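Local coordinates for Asp (Solanum tuberosum, PDB 3RFI), which is the saposin-like domain (plant-specific insert) of a potato aspartic protease and probably interacts with membrane lipids, as other saposin-like proteins do, at residues Val7-Lys12 with Asn101-Ile107; Ala39-Phe43 with Leu72-Glu77. One frame throughout, in Å; residues are numbered along the deposited sequence. Where two conformers were deposited one is given.

How the contacts relate
The two contacts sit at opposite ends of an elongated, all-helical saposin-like domain, with centres 38 Å apart and nearest atoms about 27 Å apart. Contact 1 ties the start of helix 6-29 to the last turn of helix 90-104, near the two chain ends. Contact 2 lies between the loop after helix 32-38 and the start of helix 71-87, and along the chain it is nested inside the loop that contact 1 closes. They share no helix, but helix 71-87 and helix 90-104 follow each other in the chain. Their disulfides therefore fasten both ends of the domain covalently, while residues 45-68 between the halves are not modelled.

Contact 1: Val7-Lys12 with Asn101-Ile107; sequences VSMECK and NQLCEKI
Cys11 and Cys104 face each other and join through a disulfide, SG to SG 2.0 Å, that bridges the first helix of the domain to the last. In Cys11 the sulfur is anti to the backbone N (chi1 -170°), whereas in Cys104 it lies beside the backbone N. The small turn about the S-S bond, chi3 -61°, leaves Cys11 CB only 3.5 Å from Cys104 CB, tight for two carbons.

One turn earlier, Ser8 OG donates a hydrogen bond of 2.8 Å to Cys104 O. The hydroxyl comes from above the carbonyl plane, 46° out of it, while Ile107 N reaches the same oxygen from the other face, closing the type I turn from Cys104 to Ile107. With an alanine in place of Ser8 the hydroxyl is gone, and Cys104 O would probably keep the turn amide but lose its tie to helix 6-29.

The turn folds Ile107 back over the first helix. Its CD1 branch reaches Cys11 CB at 3.5 Å, close beside the disulfide, and CG2 meets Val7 CG1 at 3.7 Å, the two side chains crossing at about a right angle. Farther along, the extended Lys12 chain lays CG near Cys104 CB and brings CE to 3.4 Å from Glu105 CG. This touch is between aliphatic portions: Lys12 NZ stays 4.8 Å from Glu105 OE1, so any attraction of the charges acts at longer range. A water donates to both Lys12 O and Asn101 OD1, bridging the helices beyond the disulfide.

Asn101 and Cys104 also rest on Val15, a turn farther along helix 6-29, and Lys12 O also accepts a hydrogen bond from Ser16 OG. Helix 6-29 and helix 90-104 are thus joined beside both chain ends, at the surface.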
loop_
_atom_site.group_PDB
_atom_site.type_symbol
_atom_site.label_atom_id
_atom_site.label_comp_id
_atom_site.label_asym_id
_atom_site.label_seq_id
_atom_site.Cartn_x
_atom_site.Cartn_y
_atom_site.Cartn_z
ATOM N N VAL A 7 -23.828 -1.182 1.001
ATOM C CA VAL A 7 -22.427 -1.001 1.381
ATOM C C VAL A 7 -21.559 -2.016 0.618
ATOM O O VAL A 7 -20.502 -1.694 0.136
ATOM C CB VAL A 7 -22.196 -1.011 2.938
ATOM C CG1 VAL A 7 -20.709 -1.094 3.275
ATOM C CG2 VAL A 7 -22.745 0.249 3.554
ATOM N N SER A 8 -22.019 -3.251 0.503
ATOM C CA SER A 8 -21.266 -4.250 -0.231
ATOM C C SER A 8 -21.010 -3.797 -1.686
ATOM O O SER A 8 -19.876 -3.808 -2.182
ATOM C CB SER A 8 -22.032 -5.567 -0.193
ATOM O OG SER A 8 -21.222 -6.531 -0.819
ATOM N N MET A 9 -22.073 -3.355 -2.356
ATOM C CA MET A 9 -21.975 -2.804 -3.706
ATOM C C MET A 9 -20.961 -1.687 -3.805
ATOM O O MET A 9 -20.159 -1.643 -4.759
ATOM C CB MET A 9 -23.332 -2.241 -4.176
ATOM C CG MET A 9 -24.306 -3.236 -4.698
ATOM S SD MET A 9 -25.886 -2.416 -5.125
ATOM C CE MET A 9 -27.130 -3.592 -4.535
ATOM N N GLU A 10 -21.021 -0.764 -2.846
ATOM C CA GLU A 10 -20.083 0.354 -2.780
ATOM C C GLU A 10 -18.636 -0.118 -2.576
ATOM O O GLU A 10 -17.712 0.435 -3.160
ATOM C CB GLU A 10 -20.482 1.333 -1.649
ATOM C CG GLU A 10 -21.678 2.175 -2.000
ATOM C CD GLU A 10 -21.365 3.189 -3.072
ATOM O OE1 GLU A 10 -21.533 2.851 -4.250
ATOM O OE2 GLU A 10 -20.953 4.312 -2.737
ATOM N N CYS A 11 -18.459 -1.133 -1.733
ATOM C CA CYS A 11 -17.171 -1.778 -1.575
ATOM C C CYS A 11 -16.685 -2.350 -2.902
ATOM O O CYS A 11 -15.562 -2.111 -3.295
ATOM C CB CYS A 11 -17.286 -2.940 -0.562
ATOM S SG CYS A 11 -15.652 -3.600 -0.110
ATOM N N LYS A 12 -17.550 -3.103 -3.576
ATOM C CA LYS A 12 -17.188 -3.662 -4.881
ATOM C C LYS A 12 -16.898 -2.637 -5.939
ATOM O O LYS A 12 -15.997 -2.845 -6.756
ATOM C CB LYS A 12 -18.196 -4.686 -5.371
ATOM C CG LYS A 12 -18.057 -6.007 -4.615
ATOM C CD LYS A 12 -19.086 -7.005 -5.135
ATOM C CE LYS A 12 -19.446 -8.041 -4.092
ATOM N NZ LYS A 12 -20.779 -8.694 -4.377
ATOM N N ASN A 101 -11.696 -7.541 -2.315
ATOM C CA ASN A 101 -12.921 -7.897 -2.958
ATOM C C ASN A 101 -13.644 -9.040 -2.208
ATOM O O ASN A 101 -14.862 -9.011 -2.065
ATOM C CB ASN A 101 -12.620 -8.337 -4.398
ATOM C CG ASN A 101 -13.839 -8.275 -5.261
ATOM O OD1 ASN A 101 -14.537 -7.250 -5.274
ATOM N ND2 ASN A 101 -14.131 -9.365 -5.981
ATOM N N GLN A 102 -12.888 -10.070 -1.782
ATOM C CA GLN A 102 -13.497 -11.172 -1.057
ATOM C C GLN A 102 -14.148 -10.640 0.236
ATOM O O GLN A 102 -15.163 -11.140 0.651
ATOM C CB GLN A 102 -12.463 -12.256 -0.719
ATOM C CG GLN A 102 -11.913 -13.001 -1.957
ATOM C CD GLN A 102 -12.851 -14.053 -2.565
ATOM O OE1 GLN A 102 -14.085 -13.898 -2.595
ATOM N NE2 GLN A 102 -12.245 -15.154 -3.084
ATOM N N LEU A 103 -13.538 -9.645 0.875
ATOM C CA LEU A 103 -14.130 -8.989 2.055
ATOM C C LEU A 103 -15.378 -8.151 1.728
ATOM O O LEU A 103 -16.351 -8.194 2.489
ATOM C CB LEU A 103 -13.075 -8.166 2.811
ATOM C CG LEU A 103 -12.141 -9.065 3.602
ATOM C CD1 LEU A 103 -10.823 -8.300 3.854
ATOM C CD2 LEU A 103 -12.783 -9.500 4.944
ATOM N N CYS A 104 -15.379 -7.431 0.595
ATOM C CA CYS A 104 -16.586 -6.735 0.154
ATOM C C CYS A 104 -17.744 -7.714 0.135
ATOM O O CYS A 104 -18.860 -7.356 0.532
ATOM C CB CYS A 104 -16.469 -6.219 -1.284
ATOM S SG CYS A 104 -15.212 -5.020 -1.459
ATOM N N GLU A 105 -17.483 -8.922 -0.372
ATOM C CA GLU A 105 -18.520 -9.957 -0.533
ATOM C C GLU A 105 -19.009 -10.492 0.799
ATOM O O GLU A 105 -20.030 -11.153 0.857
ATOM C CB GLU A 105 -18.016 -11.112 -1.406
ATOM C CG GLU A 105 -17.700 -10.644 -2.828
ATOM C CD GLU A 105 -17.012 -11.689 -3.691
ATOM O OE1 GLU A 105 -16.797 -11.402 -4.901
ATOM O OE2 GLU A 105 -16.697 -12.802 -3.174
ATOM N N LYS A 106 -18.285 -10.188 1.870
ATOM C CA LYS A 106 -18.679 -10.573 3.208
ATOM C C LYS A 106 -19.483 -9.503 3.961
ATOM O O LYS A 106 -19.871 -9.711 5.117
ATOM C CB LYS A 106 -17.447 -11.046 3.979
ATOM C CG LYS A 106 -16.958 -12.391 3.442
ATOM C CD LYS A 106 -15.793 -12.909 4.237
ATOM C CE LYS A 106 -15.488 -14.334 3.810
ATOM N NZ LYS A 106 -14.847 -14.303 2.439
ATOM N N ILE A 107 -19.666 -8.343 3.322
ATOM C CA ILE A 107 -20.436 -7.262 3.897
ATOM C C ILE A 107 -21.920 -7.602 3.732
ATOM O O ILE A 107 -22.382 -7.774 2.620
ATOM C CB ILE A 107 -20.135 -5.887 3.209
ATOM C CG1 ILE A 107 -18.651 -5.538 3.359
ATOM C CG2 ILE A 107 -21.011 -4.743 3.862
ATOM C CD1 ILE A 107 -18.238 -4.355 2.495
HETATM O O HOH W 1 -15.289 -5.537 -7.221
#

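Contact 2: Ala39-Phe43 with Leu72-Glu77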
loop_
_atom_site.group_PDB
_atom_site.type_symbol
_atom_site.label_atom_id
_atom_site.label_comp_id
_atom_site.label_asym_id
_atom_site.label_seq_id
_atom_site.Cartn_x
_atom_site.Cartn_y
_atom_site.Cartn_z
ATOM N N ALA A 39 10.970 4.207 12.471
ATOM C CA ALA A 39 11.876 3.104 12.860
ATOM C C ALA A 39 13.076 3.548 13.683
ATOM O O ALA A 39 13.863 2.713 14.081
ATOM C CB ALA A 39 12.348 2.354 11.625
ATOM N N GLY A 40 13.240 4.866 13.868
ATOM C CA GLY A 40 14.293 5.392 14.704
ATOM C C GLY A 40 15.591 5.478 13.911
ATOM O O GLY A 40 16.656 5.559 14.494
ATOM N N LEU A 41 15.539 5.392 12.585
ATOM C CA LEU A 41 16.786 5.307 11.860
ATOM C C LEU A 41 17.096 6.584 11.087
ATOM O O LEU A 41 18.249 6.778 10.709
ATOM C CB LEU A 41 16.826 4.128 10.877
ATOM C CG LEU A 41 16.609 2.768 11.561
ATOM C CD1 LEU A 41 16.559 1.709 10.506
ATOM C CD2 LEU A 41 17.754 2.533 12.520
ATOM N N CYS A 42 16.097 7.451 10.916
ATOM C CA CYS A 42 16.276 8.731 10.231
ATOM C C CYS A 42 15.713 9.808 11.067
ATOM O O CYS A 42 14.845 9.568 11.878
ATOM C CB CYS A 42 15.489 8.767 8.900
ATOM S SG CYS A 42 16.187 7.628 7.694
ATOM N N PHE A 43 16.163 11.027 10.821
ATOM C CA PHE A 43 15.567 12.163 11.462
ATOM C C PHE A 43 14.665 12.953 10.505
ATOM O O PHE A 43 15.043 13.224 9.380
ATOM C CB PHE A 43 16.607 13.065 12.108
ATOM C CG PHE A 43 16.092 14.442 12.368
ATOM C CD1 PHE A 43 14.955 14.640 13.181
ATOM C CD2 PHE A 43 16.706 15.568 11.768
ATOM C CE1 PHE A 43 14.438 15.985 13.431
ATOM C CE2 PHE A 43 16.203 16.887 12.006
ATOM C CZ PHE A 43 15.070 17.085 12.840
ATOM N N LEU A 72 22.481 3.945 8.383
ATOM C CA LEU A 72 21.293 3.110 8.423
ATOM C C LEU A 72 20.074 3.897 7.969
ATOM O O LEU A 72 19.074 3.327 7.641
ATOM C CB LEU A 72 21.017 2.522 9.805
ATOM C CG LEU A 72 22.073 1.505 10.261
ATOM C CD1 LEU A 72 21.778 1.299 11.742
ATOM C CD2 LEU A 72 21.787 0.270 9.448
ATOM N N CYS A 73 20.129 5.216 8.054
ATOM C CA CYS A 73 19.020 6.001 7.575
ATOM C C CYS A 73 18.924 5.797 6.038
ATOM O O CYS A 73 17.874 5.485 5.471
ATOM C CB CYS A 73 19.270 7.486 7.854
ATOM S SG CYS A 73 17.962 8.442 7.049
ATOM N N THR A 74 20.032 6.008 5.370
ATOM C CA THR A 74 20.065 5.865 3.934
ATOM C C THR A 74 19.686 4.430 3.513
ATOM O O THR A 74 18.958 4.239 2.558
ATOM C CB THR A 74 21.468 6.219 3.440
ATOM O OG1 THR A 74 21.843 7.470 4.020
ATOM C CG2 THR A 74 21.501 6.337 1.932
ATOM N N ALA A 75 20.198 3.426 4.221
ATOM C CA ALA A 75 19.867 2.029 3.884
ATOM C C ALA A 75 18.410 1.749 4.157
ATOM O O ALA A 75 17.744 1.059 3.366
ATOM C CB ALA A 75 20.811 1.030 4.681
ATOM N N CYS A 76 17.886 2.281 5.246
ATOM C CA CYS A 76 16.503 2.089 5.537
ATOM C C CYS A 76 15.676 2.694 4.389
ATOM O O CYS A 76 14.676 2.118 3.978
ATOM C CB CYS A 76 16.139 2.858 6.831
ATOM S SG CYS A 76 14.417 2.659 7.338
ATOM N N GLU A 77 15.989 3.918 3.979
ATOM C CA GLU A 77 15.159 4.549 2.973
ATOM C C GLU A 77 15.233 3.742 1.638
ATOM O O GLU A 77 14.227 3.581 0.974
ATOM C CB GLU A 77 15.663 5.943 2.698
ATOM C CG GLU A 77 15.127 6.888 3.826
ATOM C CD GLU A 77 15.734 8.257 3.830
ATOM O OE1 GLU A 77 15.123 9.135 4.471
ATOM O OE2 GLU A 77 16.823 8.457 3.261
#
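Two of the three disulfides of the saposin-like fold come together here, where the loop leaving helix 32-38 meets the first turns of helix 71-87. Across the contact, Cys42 SG bonds to Cys73 SG at 2.1 Å, with a chi3 of 105°. The two sulfurs leave their backbones differently, Cys42 SG beside its own N and Cys73 SG anti to its N (chi1 173°). Leu41 O comes within 3.1 Å of Cys73 CB, and the loop backbone lies tight against the helix here.

Leu41 supplies the apolar part of the contact by dividing its branches between two helix residues. CD1 is directed to Cys76, 3.9 Å from its CB and equally near its SG, while CD2 touches Leu72 CB at 4.2 Å. Leu72 and Cys76 lie one turn apart, linked by the helical bond from Cys76 N to Leu72 O, and the leucine therefore spans a turn of the helix. On the other flank, the extended Glu77 chain brings its carboxylate alongside the disulfide, with OE1 3.7 Å from Cys42 SG.

Gly40, with a positive phi of 83°, closes helix 32-38 in a Schellman motif, and the chain leaves it with Leu41 pointing toward helix 71-87. Cys76 carries the second disulfide, to Cys36 of helix 32-38, and Cys42 has a backbone hydrogen bond with this same Cys36. Glu77 packs on Pro32, Asp33 and Cys36, so helix 32-38 lies against helix 71-87 next to the loop; one disulfide ties helix 32-38 to helix 71-87 and the other ties the loop to it, their cysteines on helix 71-87 about one turn apart.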